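Local coordinates for extracellular solute-binding protein, family 1 (PDB 3OMB) that probably captures a solute, perhaps a carbohydrate, outside the cell for an ABC transporter, and carries a bound magnesium ion, at residues K389-T392 with E398-V401; Y374-S379 with P427-I432; D175-Q180 with L192-T197. One frame throughout, in Å; residues are numbered along the deposited sequence. Where two conformers were deposited one is given.

Overall arrangement
Contacts 1 and 2 form one continuous patch, their centres about 12 Å apart and on the same side of the chain's centre, whereas contact 3 stands alone. Contact 1 is a hairpin nested within the chain loop that contact 2 closes. The two share a small sheet, since strands 398-401 and 431-433 are neighbours in it, and Y399 OH of contact 1 lies 2.6 Å from E376 OE2 of contact 2, a probable hydrogen bond. Contact 3 closes earlier in the chain, with its centre about 43 Å from that of contact 1 and about 45 Å from that of contact 2. It lies beside the magnesium site, the F195 side chain being about 9 Å from the ion.

Contact 1: residues K389-T392 with E398-V401; sequences KAIT and EYTV
The carbonyl oxygen T400 O is approached by three groups, the closest being T392 N, which donates to it at 2.9 Å. A water also donates to T400 O, at 3.2 Å. I391 CA adds a CA-H...O contact to T400 O at 3.4 Å. The amide bond is nearly straight (166° at the hydrogen), although its donor is tilted 18° from the carbonyl plane. T400 N returns a matching bond to T392 O, this time in the carbonyl plane. These reciprocal bonds define T392 and T400 as an antiparallel hydrogen-bonded pair, and I391 with V401 as the adjacent non-hydrogen-bonded pair, the pattern of a beta hairpin. T392 and T400 lie side by side on one face.

On the other face, I391 has CG1 anti to its backbone N (chi1 -172°), and the extended branch carries CD1 to 3.7 Å from Y399 CB. Its CG1 is 4.1 Å from V401 CG2. An alanine here would probably cost Y399 CB and V401 CG2 their contacts with the I391 branch and open a gap toward V380 and L384.

Both of these belong to helix 376-384 and touch I391. Y399 OH reaches E376 on the same helix, L406 of helix 403-411 covers A390 and V401, and strand 431-433 extends the sheet beyond 398-401.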
ATOM      1  N   LYS A 389      20.976  14.722  11.357  1.00 34.20           N
ATOM      2  CA  LYS A 389      21.512  13.461  10.816  1.00 34.57           C
ATOM      3  C   LYS A 389      21.372  13.479   9.294  1.00 34.29           C
ATOM      4  O   LYS A 389      22.287  13.929   8.614  1.00 34.94           O
ATOM      5  CB  LYS A 389      20.803  12.263  11.459  1.00 34.76           C
ATOM      6  CG  LYS A 389      21.319  10.895  11.104  1.00 36.48           C
ATOM      7  CD  LYS A 389      22.732  10.686  11.618  1.00 39.37           C
ATOM      8  CE  LYS A 389      22.984   9.226  11.872  1.00 40.29           C
ATOM      9  NZ  LYS A 389      24.240   9.048  12.651  1.00 40.49           N
ATOM     10  N   ALA A 390      20.231  13.049   8.754  1.00 33.02           N
ATOM     11  CA  ALA A 390      20.010  13.133   7.314  1.00 32.38           C
ATOM     12  C   ALA A 390      18.972  14.169   6.922  1.00 31.60           C
ATOM     13  O   ALA A 390      18.690  14.338   5.741  1.00 31.26           O
ATOM     14  CB  ALA A 390      19.639  11.781   6.739  1.00 32.55           C
ATOM     15  N   ILE A 391      18.393  14.843   7.910  1.00 30.69           N
ATOM     16  CA  ILE A 391      17.382  15.863   7.655  1.00 30.48           C
ATOM     17  C   ILE A 391      17.653  17.088   8.542  1.00 30.61           C
ATOM     18  O   ILE A 391      18.029  16.951   9.699  1.00 30.47           O
ATOM     19  CB  ILE A 391      15.926  15.283   7.826  1.00 29.88           C
ATOM     20  CG1 ILE A 391      14.859  16.280   7.368  1.00 30.44           C
ATOM     21  CG2 ILE A 391      15.645  14.844   9.262  1.00 29.57           C
ATOM     22  CD1 ILE A 391      13.409  15.778   7.541  1.00 26.96           C
ATOM     23  N   THR A 392      17.477  18.287   7.996  1.00 30.77           N
ATOM     24  CA  THR A 392      17.672  19.494   8.791  1.00 31.15           C
ATOM     25  C   THR A 392      16.390  20.331   8.795  1.00 30.53           C
ATOM     26  O   THR A 392      15.725  20.482   7.765  1.00 30.44           O
ATOM     27  CB  THR A 392      18.874  20.350   8.296  1.00 31.50           C
ATOM     28  OG1 THR A 392      18.570  20.890   7.019  1.00 33.88           O
ATOM     29  CG2 THR A 392      20.149  19.523   8.161  1.00 32.55           C
ATOM     30  N   GLU A 398       9.503  23.527   8.032  1.00 26.55           N
ATOM     31  CA  GLU A 398      10.278  23.269   6.821  1.00 26.98           C
ATOM     32  C   GLU A 398      11.533  22.476   7.079  1.00 26.72           C
ATOM     33  O   GLU A 398      12.284  22.751   8.031  1.00 26.34           O
ATOM     34  CB  GLU A 398      10.635  24.564   6.087  1.00 27.49           C
ATOM     35  CG  GLU A 398       9.452  25.237   5.409  1.00 30.25           C
ATOM     36  CD  GLU A 398       8.584  26.031   6.390  1.00 34.70           C
ATOM     37  OE1 GLU A 398       9.108  26.542   7.418  1.00 35.16           O
ATOM     38  OE2 GLU A 398       7.364  26.122   6.140  1.00 37.92           O
ATOM     39  N   TYR A 399      11.756  21.501   6.202  1.00 26.13           N
ATOM     40  CA  TYR A 399      12.808  20.524   6.381  1.00 26.31           C
ATOM     41  C   TYR A 399      13.477  20.226   5.046  1.00 27.05           C
ATOM     42  O   TYR A 399      12.826  20.229   3.997  1.00 27.39           O
ATOM     43  CB  TYR A 399      12.240  19.237   7.007  1.00 24.92           C
ATOM     44  CG  TYR A 399      11.313  19.502   8.181  1.00 23.97           C
ATOM     45  CD1 TYR A 399      11.797  19.522   9.497  1.00 22.81           C
ATOM     46  CD2 TYR A 399       9.951  19.755   7.973  1.00 20.76           C
ATOM     47  CE1 TYR A 399      10.933  19.781  10.569  1.00 22.78           C
ATOM     48  CE2 TYR A 399       9.099  20.013   9.023  1.00 22.45           C
ATOM     49  CZ  TYR A 399       9.583  20.019  10.318  1.00 23.03           C
ATOM     50  OH  TYR A 399       8.706  20.277  11.351  1.00 23.35           O
ATOM     51  N   THR A 400      14.776  19.970   5.095  1.00 27.88           N
ATOM     52  CA  THR A 400      15.515  19.558   3.901  1.00 29.05           C
ATOM     53  C   THR A 400      16.195  18.236   4.190  1.00 29.44           C
ATOM     54  O   THR A 400      16.887  18.099   5.199  1.00 29.37           O
ATOM     55  CB  THR A 400      16.560  20.617   3.455  1.00 29.32           C
ATOM     56  OG1 THR A 400      15.887  21.838   3.129  1.00 29.87           O
ATOM     57  CG2 THR A 400      17.357  20.136   2.215  1.00 29.67           C
ATOM     58  N   VAL A 401      15.967  17.269   3.307  1.00 30.16           N
ATOM     59  CA  VAL A 401      16.619  15.969   3.389  1.00 31.35           C
ATOM     60  C   VAL A 401      17.929  15.998   2.606  1.00 33.47           C
ATOM     61  O   VAL A 401      17.993  16.529   1.500  1.00 33.22           O
ATOM     62  CB  VAL A 401      15.712  14.845   2.848  1.00 30.70           C
ATOM     63  CG1 VAL A 401      16.412  13.490   2.919  1.00 30.40           C
ATOM     64  CG2 VAL A 401      14.403  14.797   3.615  1.00 29.90           C
TER
HETATM   65  O   HOH W   1      20.076  18.266   5.294  1.00 39.95           O

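Contact 2: residues Y374-S379 with P427-I432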
ATOM      1  N   TYR A 374       2.557  11.912  17.828  1.00 19.48           N
ATOM      2  CA  TYR A 374       1.741  12.598  16.825  1.00 18.77           C
ATOM      3  C   TYR A 374       2.042  14.103  16.649  1.00 18.91           C
ATOM      4  O   TYR A 374       1.422  14.774  15.814  1.00 18.87           O
ATOM      5  CB  TYR A 374       0.246  12.323  17.053  1.00 18.48           C
ATOM      6  CG  TYR A 374      -0.154  10.924  16.596  1.00 18.83           C
ATOM      7  CD1 TYR A 374       0.221   9.787  17.332  1.00 17.67           C
ATOM      8  CD2 TYR A 374      -0.883  10.730  15.416  1.00 19.40           C
ATOM      9  CE1 TYR A 374      -0.137   8.503  16.908  1.00 19.80           C
ATOM     10  CE2 TYR A 374      -1.238   9.435  14.978  1.00 18.59           C
ATOM     11  CZ  TYR A 374      -0.865   8.333  15.727  1.00 20.09           C
ATOM     12  OH  TYR A 374      -1.222   7.064  15.309  1.00 21.55           O
ATOM     13  N   SER A 375       3.004  14.632  17.385  1.00 19.13           N
ATOM     14  CA  SER A 375       3.460  15.997  17.103  1.00 20.61           C
ATOM     15  C   SER A 375       4.346  16.032  15.861  1.00 20.97           C
ATOM     16  O   SER A 375       4.956  15.028  15.486  1.00 21.30           O
ATOM     17  CB  SER A 375       4.236  16.590  18.287  1.00 20.79           C
ATOM     18  OG  SER A 375       5.504  15.985  18.368  1.00 21.61           O
ATOM     19  N   GLU A 376       4.417  17.199  15.232  1.00 21.73           N
ATOM     20  CA  GLU A 376       5.158  17.367  14.007  1.00 22.61           C
ATOM     21  C   GLU A 376       6.641  17.031  14.233  1.00 22.83           C
ATOM     22  O   GLU A 376       7.267  16.327  13.415  1.00 22.58           O
ATOM     23  CB  GLU A 376       5.001  18.807  13.498  1.00 22.93           C
ATOM     24  CG  GLU A 376       5.688  19.039  12.160  1.00 26.01           C
ATOM     25  CD  GLU A 376       5.438  20.427  11.593  1.00 29.88           C
ATOM     26  OE1 GLU A 376       4.408  21.051  11.940  1.00 32.50           O
ATOM     27  OE2 GLU A 376       6.275  20.893  10.794  1.00 32.31           O
ATOM     28  N   LYS A 377       7.182  17.511  15.348  1.00 22.50           N
ATOM     29  CA  LYS A 377       8.569  17.272  15.675  1.00 23.67           C
ATOM     30  C   LYS A 377       8.916  15.795  15.654  1.00 23.03           C
ATOM     31  O   LYS A 377       9.913  15.391  15.054  1.00 23.31           O
ATOM     32  CB  LYS A 377       8.916  17.896  17.033  1.00 25.17           C
ATOM     33  CG  LYS A 377      10.268  17.457  17.580  1.00 28.72           C
ATOM     34  CD  LYS A 377      10.924  18.551  18.404  1.00 33.69           C
ATOM     35  CE  LYS A 377      10.623  18.374  19.861  1.00 36.96           C
ATOM     36  NZ  LYS A 377      11.156  19.526  20.650  1.00 41.15           N
ATOM     37  N   TYR A 378       8.104  14.977  16.311  1.00 22.45           N
ATOM     38  CA  TYR A 378       8.433  13.564  16.362  1.00 22.04           C
ATOM     39  C   TYR A 378       7.911  12.789  15.162  1.00 21.40           C
ATOM     40  O   TYR A 378       8.465  11.767  14.826  1.00 22.09           O
ATOM     41  CB  TYR A 378       8.085  12.938  17.730  1.00 21.97           C
ATOM     42  CG  TYR A 378       8.939  13.564  18.801  1.00 22.22           C
ATOM     43  CD1 TYR A 378      10.312  13.342  18.819  1.00 22.86           C
ATOM     44  CD2 TYR A 378       8.393  14.432  19.757  1.00 22.01           C
ATOM     45  CE1 TYR A 378      11.131  13.939  19.775  1.00 23.94           C
ATOM     46  CE2 TYR A 378       9.202  15.029  20.739  1.00 22.71           C
ATOM     47  CZ  TYR A 378      10.573  14.778  20.727  1.00 23.92           C
ATOM     48  OH  TYR A 378      11.402  15.356  21.650  1.00 24.98           O
ATOM     49  N   SER A 379       6.896  13.306  14.473  1.00 21.06           N
ATOM     50  CA  SER A 379       6.384  12.582  13.312  1.00 20.15           C
ATOM     51  C   SER A 379       7.372  12.671  12.154  1.00 19.46           C
ATOM     52  O   SER A 379       7.645  11.665  11.493  1.00 19.47           O
ATOM     53  CB  SER A 379       4.986  13.043  12.918  1.00 19.83           C
ATOM     54  OG  SER A 379       4.038  12.611  13.895  1.00 20.07           O
ATOM     55  N   PRO A 427       1.762  16.773   9.013  1.00 19.49           N
ATOM     56  CA  PRO A 427       0.670  17.729   8.768  1.00 19.91           C
ATOM     57  C   PRO A 427       0.832  18.436   7.417  1.00 20.60           C
ATOM     58  O   PRO A 427       1.957  18.533   6.909  1.00 20.87           O
ATOM     59  CB  PRO A 427       0.808  18.714   9.923  1.00 19.60           C
ATOM     60  CG  PRO A 427       2.345  18.698  10.228  1.00 19.77           C
ATOM     61  CD  PRO A 427       2.778  17.286   9.961  1.00 19.19           C
ATOM     62  N   ASP A 428      -0.273  18.930   6.846  1.00 21.04           N
ATOM     63  CA  ASP A 428      -0.224  19.576   5.525  1.00 21.77           C
ATOM     64  C   ASP A 428       0.628  20.830   5.522  1.00 23.07           C
ATOM     65  O   ASP A 428       1.162  21.229   4.468  1.00 22.42           O
ATOM     66  CB  ASP A 428      -1.602  19.922   5.011  1.00 21.73           C
ATOM     67  CG  ASP A 428      -2.374  18.701   4.536  1.00 23.41           C
ATOM     68  OD1 ASP A 428      -1.768  17.597   4.434  1.00 23.11           O
ATOM     69  OD2 ASP A 428      -3.593  18.858   4.275  1.00 24.35           O
ATOM     70  N   GLU A 429       0.768  21.450   6.690  1.00 23.75           N
ATOM     71  CA  GLU A 429       1.556  22.679   6.767  1.00 25.61           C
ATOM     72  C   GLU A 429       3.068  22.392   6.661  1.00 24.77           C
ATOM     73  O   GLU A 429       3.841  23.307   6.456  1.00 24.95           O
ATOM     74  CB  GLU A 429       1.159  23.549   7.993  1.00 26.18           C
ATOM     75  CG  GLU A 429       1.247  22.843   9.345  1.00 29.21           C
ATOM     76  CD  GLU A 429      -0.024  22.045   9.766  1.00 34.00           C
ATOM     77  OE1 GLU A 429      -0.903  21.695   8.922  1.00 30.87           O
ATOM     78  OE2 GLU A 429      -0.113  21.740  10.995  1.00 38.92           O
ATOM     79  N   ALA A 430       3.478  21.121   6.763  1.00 24.01           N
ATOM     80  CA  ALA A 430       4.897  20.770   6.633  1.00 23.81           C
ATOM     81  C   ALA A 430       5.336  20.654   5.175  1.00 24.20           C
ATOM     82  O   ALA A 430       4.661  20.012   4.371  1.00 23.13           O
ATOM     83  CB  ALA A 430       5.198  19.493   7.344  1.00 23.38           C
ATOM     84  N   THR A 431       6.462  21.291   4.860  1.00 25.01           N
ATOM     85  CA  THR A 431       7.101  21.219   3.553  1.00 25.90           C
ATOM     86  C   THR A 431       8.450  20.539   3.736  1.00 26.19           C
ATOM     87  O   THR A 431       9.307  21.035   4.471  1.00 26.36           O
ATOM     88  CB  THR A 431       7.296  22.634   2.894  1.00 26.28           C
ATOM     89  OG1 THR A 431       6.034  23.297   2.813  1.00 27.53           O
ATOM     90  CG2 THR A 431       7.880  22.515   1.460  1.00 27.12           C
ATOM     91  N   ILE A 432       8.597  19.381   3.100  1.00 26.56           N
ATOM     92  CA  ILE A 432       9.843  18.606   3.107  1.00 27.10           C
ATOM     93  C   ILE A 432      10.493  18.652   1.718  1.00 28.00           C
ATOM     94  O   ILE A 432       9.891  18.224   0.729  1.00 28.22           O
ATOM     95  CB  ILE A 432       9.583  17.147   3.506  1.00 26.48           C
ATOM     96  CG1 ILE A 432       8.978  17.074   4.919  1.00 26.66           C
ATOM     97  CG2 ILE A 432      10.872  16.340   3.447  1.00 26.19           C
ATOM     98  CD1 ILE A 432       8.340  15.747   5.281  1.00 25.91           C
TER
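With CG anti to the backbone N (chi1 -177°) and the chain extended beyond it (chi2 175°), E376 stretches from the first turn of helix 376-384 across the ring of P427, and the two side chains cross at about a right angle. Along this path E376 CG comes within 3.9 Å of P427 CG, and the carboxylate follows, with E376 OE1 3.6 Å from P427 CG. The other oxygen, E376 OE2, lies 3.9 Å from A430 CB. P427 and A430 begin and end a type I turn, closed by A430 N donating to P427 O at 3.0 Å, which brings the two close together, consistent with both meeting E376.

Across the interface the carboxylate meets carbon atoms, and its polar needs are met elsewhere: OE1 bonds to H397 ND1 and OE2 to Y399 OH. These two partners on the hairpin fix its rotation. E429, whose OE1 is hydrogen-bonded to Q134 NE2, places its OE2 4.7 Å from E376 OE1, a like charge that may raise the cost of ionisation here, an effect the nearby H397 could offset. The contact thus combines van der Waals packing against the turn with polar bonds to the hairpin.

Contact 3: residues D175-Q180 with L192-T197; sequences DKLGLQ and LKAFKT
L177 directs its CD1 methyl at segment 192-197, the last part of helix 185-197, where it overlaps the backbone and side chain of A194 and the rim of the F195 ring. The nearest of these approaches is L177 CD1 to A194 O, 3.8 Å, and the same methyl stands 4.0 Å from A194 CB. Against the phenyl group it comes in at the edge, in the ring plane, with L177 CD1 and F195 CD1 3.9 Å apart.

A second methyl, L179 CD1, is 3.8 Å from A194 CB, and the small alanine side chain therefore receives two leucine branches. Both leucines hold CG anti to the carbonyl carbon (chi1 -60° in L177 and -58° in L179), with an extended second torsion that sends CD1 toward the helix. Between them the backbone changes course at G178, which has a positive phi of 69° and two bonds back into the last helical turn, a Schellman motif. One of these bonds runs from G178 N to D175 O at 2.9 Å. With the chain turned at G178, L177 and L179, on either side of it in sequence, both point toward the other segment.

Side chains meet only through carbon atoms, though L177 CD1 also lies in van der Waals contact with A194 O. The closest CA atoms, those of L177 and A194, are 7.8 Å apart, a spacing consistent with the small A194 side chain.

Beyond the pair, W173 of helix 171-177 meets the F195 ring edge-to-face, and L174 of that helix touches both L179 and F195. P210 of strand 209-211 packs on F195, while L177 also rests on Q198 and P200 at the start of the magnesium-binding loop, just after helix 185-197.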
ATOM      1  N   ASP A 175       9.561   7.136 -29.126  1.00 26.23           N
ATOM      2  CA  ASP A 175      10.171   8.179 -29.976  1.00 27.80           C
ATOM      3  C   ASP A 175      11.016   7.590 -31.093  1.00 28.19           C
ATOM      4  O   ASP A 175      10.788   7.881 -32.258  1.00 28.99           O
ATOM      5  CB  ASP A 175      10.988   9.172 -29.135  1.00 28.57           C
ATOM      6  CG  ASP A 175      10.101  10.135 -28.355  1.00 31.32           C
ATOM      7  OD1 ASP A 175       8.867  10.100 -28.579  1.00 35.15           O
ATOM      8  OD2 ASP A 175      10.611  10.923 -27.523  1.00 33.55           O
ATOM      9  N   LYS A 176      11.966   6.738 -30.730  1.00 28.44           N
ATOM     10  CA  LYS A 176      12.809   6.038 -31.695  1.00 28.98           C
ATOM     11  C   LYS A 176      12.014   5.334 -32.811  1.00 28.15           C
ATOM     12  O   LYS A 176      12.436   5.326 -33.951  1.00 27.92           O
ATOM     13  CB  LYS A 176      13.696   5.015 -30.980  1.00 29.46           C
ATOM     14  CG  LYS A 176      14.792   4.411 -31.871  1.00 32.42           C
ATOM     15  CD  LYS A 176      15.864   3.681 -31.042  1.00 35.02           C
ATOM     16  CE  LYS A 176      16.799   2.820 -31.927  1.00 36.06           C
ATOM     17  NZ  LYS A 176      17.853   3.666 -32.553  1.00 38.00           N
ATOM     18  N   LEU A 177      10.876   4.745 -32.466  1.00 27.12           N
ATOM     19  CA  LEU A 177      10.105   3.976 -33.427  1.00 26.74           C
ATOM     20  C   LEU A 177       9.037   4.836 -34.090  1.00 26.32           C
ATOM     21  O   LEU A 177       8.331   4.357 -34.936  1.00 26.45           O
ATOM     22  CB  LEU A 177       9.482   2.734 -32.770  1.00 25.90           C
ATOM     23  CG  LEU A 177      10.477   1.726 -32.154  1.00 26.01           C
ATOM     24  CD1 LEU A 177       9.715   0.523 -31.587  1.00 24.59           C
ATOM     25  CD2 LEU A 177      11.600   1.274 -33.144  1.00 24.21           C
ATOM     26  N   GLY A 178       8.928   6.103 -33.696  1.00 26.11           N
ATOM     27  CA  GLY A 178       7.924   6.997 -34.270  1.00 25.63           C
ATOM     28  C   GLY A 178       6.488   6.647 -33.896  1.00 24.85           C
ATOM     29  O   GLY A 178       5.591   6.726 -34.733  1.00 24.91           O
ATOM     30  N   LEU A 179       6.272   6.276 -32.632  1.00 23.77           N
ATOM     31  CA  LEU A 179       4.960   5.808 -32.151  1.00 23.24           C
ATOM     32  C   LEU A 179       4.474   6.700 -31.035  1.00 23.14           C
ATOM     33  O   LEU A 179       5.274   7.378 -30.393  1.00 22.90           O
ATOM     34  CB  LEU A 179       5.069   4.385 -31.575  1.00 22.84           C
ATOM     35  CG  LEU A 179       5.593   3.233 -32.435  1.00 22.74           C
ATOM     36  CD1 LEU A 179       5.846   2.036 -31.523  1.00 21.65           C
ATOM     37  CD2 LEU A 179       4.613   2.884 -33.569  1.00 21.13           C
ATOM     38  N   GLN A 180       3.159   6.729 -30.821  0.50 23.10           N
ATOM     39  CA  GLN A 180       2.566   7.499 -29.722  0.50 23.02           C
ATOM     40  C   GLN A 180       2.225   6.586 -28.546  0.50 22.35           C
ATOM     41  O   GLN A 180       2.131   5.371 -28.700  0.50 21.92           O
ATOM     42  CB  GLN A 180       1.313   8.259 -30.194  0.50 23.54           C
ATOM     43  CG  GLN A 180       1.613   9.574 -30.933  0.50 24.69           C
ATOM     44  CD  GLN A 180       0.539   9.977 -31.943  0.50 26.91           C
ATOM     45  OE1 GLN A 180       0.842  10.552 -32.998  0.50 28.91           O
ATOM     46  NE2 GLN A 180      -0.714   9.679 -31.629  0.50 26.88           N
ATOM     47  N   LEU A 192       3.394  -2.929 -28.443  1.00 17.72           N
ATOM     48  CA  LEU A 192       4.209  -4.036 -27.929  1.00 17.32           C
ATOM     49  C   LEU A 192       4.806  -4.899 -29.046  1.00 18.02           C
ATOM     50  O   LEU A 192       5.917  -5.409 -28.895  1.00 17.61           O
ATOM     51  CB  LEU A 192       3.435  -4.917 -26.932  1.00 16.30           C
ATOM     52  CG  LEU A 192       2.886  -4.160 -25.732  1.00 14.79           C
ATOM     53  CD1 LEU A 192       1.863  -5.006 -24.959  1.00 11.24           C
ATOM     54  CD2 LEU A 192       4.050  -3.677 -24.863  1.00 12.04           C
ATOM     55  N   LYS A 193       4.063  -5.092 -30.141  1.00 18.69           N
ATOM     56  CA  LYS A 193       4.596  -5.868 -31.262  1.00 19.48           C
ATOM     57  C   LYS A 193       5.777  -5.146 -31.883  1.00 19.81           C
ATOM     58  O   LYS A 193       6.746  -5.788 -32.259  1.00 20.38           O
ATOM     59  CB  LYS A 193       3.529  -6.167 -32.321  1.00 20.16           C
ATOM     60  CG  LYS A 193       2.425  -7.091 -31.840  1.00 21.32           C
ATOM     61  CD  LYS A 193       1.348  -7.229 -32.921  1.00 26.79           C
ATOM     62  CE  LYS A 193       0.256  -8.193 -32.488  1.00 28.34           C
ATOM     63  NZ  LYS A 193      -0.606  -8.538 -33.665  1.00 30.22           N
ATOM     64  N   ALA A 194       5.691  -3.815 -31.986  1.00 19.78           N
ATOM     65  CA  ALA A 194       6.832  -2.976 -32.412  1.00 19.79           C
ATOM     66  C   ALA A 194       8.038  -3.069 -31.448  1.00 19.34           C
ATOM     67  O   ALA A 194       9.168  -3.267 -31.900  1.00 19.52           O
ATOM     68  CB  ALA A 194       6.399  -1.519 -32.629  1.00 19.79           C
ATOM     69  N   PHE A 195       7.814  -2.985 -30.140  1.00 18.36           N
ATOM     70  CA  PHE A 195       8.916  -3.253 -29.187  1.00 18.98           C
ATOM     71  C   PHE A 195       9.562  -4.635 -29.396  1.00 19.49           C
ATOM     72  O   PHE A 195      10.779  -4.800 -29.266  1.00 19.36           O
ATOM     73  CB  PHE A 195       8.472  -3.148 -27.723  1.00 18.03           C
ATOM     74  CG  PHE A 195       8.069  -1.757 -27.290  1.00 18.27           C
ATOM     75  CD1 PHE A 195       8.368  -0.631 -28.085  1.00 16.82           C
ATOM     76  CD2 PHE A 195       7.421  -1.571 -26.053  1.00 16.06           C
ATOM     77  CE1 PHE A 195       8.014   0.657 -27.666  1.00 14.63           C
ATOM     78  CE2 PHE A 195       7.040  -0.296 -25.628  1.00 15.94           C
ATOM     79  CZ  PHE A 195       7.358   0.831 -26.439  1.00 17.29           C
ATOM     80  N   LYS A 196       8.728  -5.625 -29.684  1.00 20.21           N
ATOM     81  CA  LYS A 196       9.169  -7.006 -29.854  1.00 21.29           C
ATOM     82  C   LYS A 196      10.109  -7.164 -31.048  1.00 21.87           C
ATOM     83  O   LYS A 196      11.177  -7.780 -30.897  1.00 22.71           O
ATOM     84  CB  LYS A 196       7.931  -7.919 -30.001  1.00 21.92           C
ATOM     85  CG  LYS A 196       8.175  -9.396 -30.319  1.00 23.96           C
ATOM     86  CD  LYS A 196       8.591 -10.139 -29.077  1.00 28.43           C
ATOM     87  CE  LYS A 196       8.765 -11.658 -29.336  1.00 30.44           C
ATOM     88  NZ  LYS A 196       9.176 -12.277 -28.054  1.00 30.59           N
ATOM     89  N   THR A 197       9.750  -6.560 -32.183  0.50 22.04           N
ATOM     90  CA  THR A 197      10.354  -6.886 -33.479  0.50 23.00           C
ATOM     91  C   THR A 197      11.267  -5.817 -34.106  0.50 23.29           C
ATOM     92  O   THR A 197      12.004  -6.106 -35.053  0.50 23.60           O
ATOM     93  CB  THR A 197       9.269  -7.237 -34.516  0.50 23.10           C
ATOM     94  OG1 THR A 197       9.893  -7.577 -35.752  0.50 24.57           O
ATOM     95  CG2 THR A 197       8.371  -6.047 -34.764  0.50 22.93           C
TER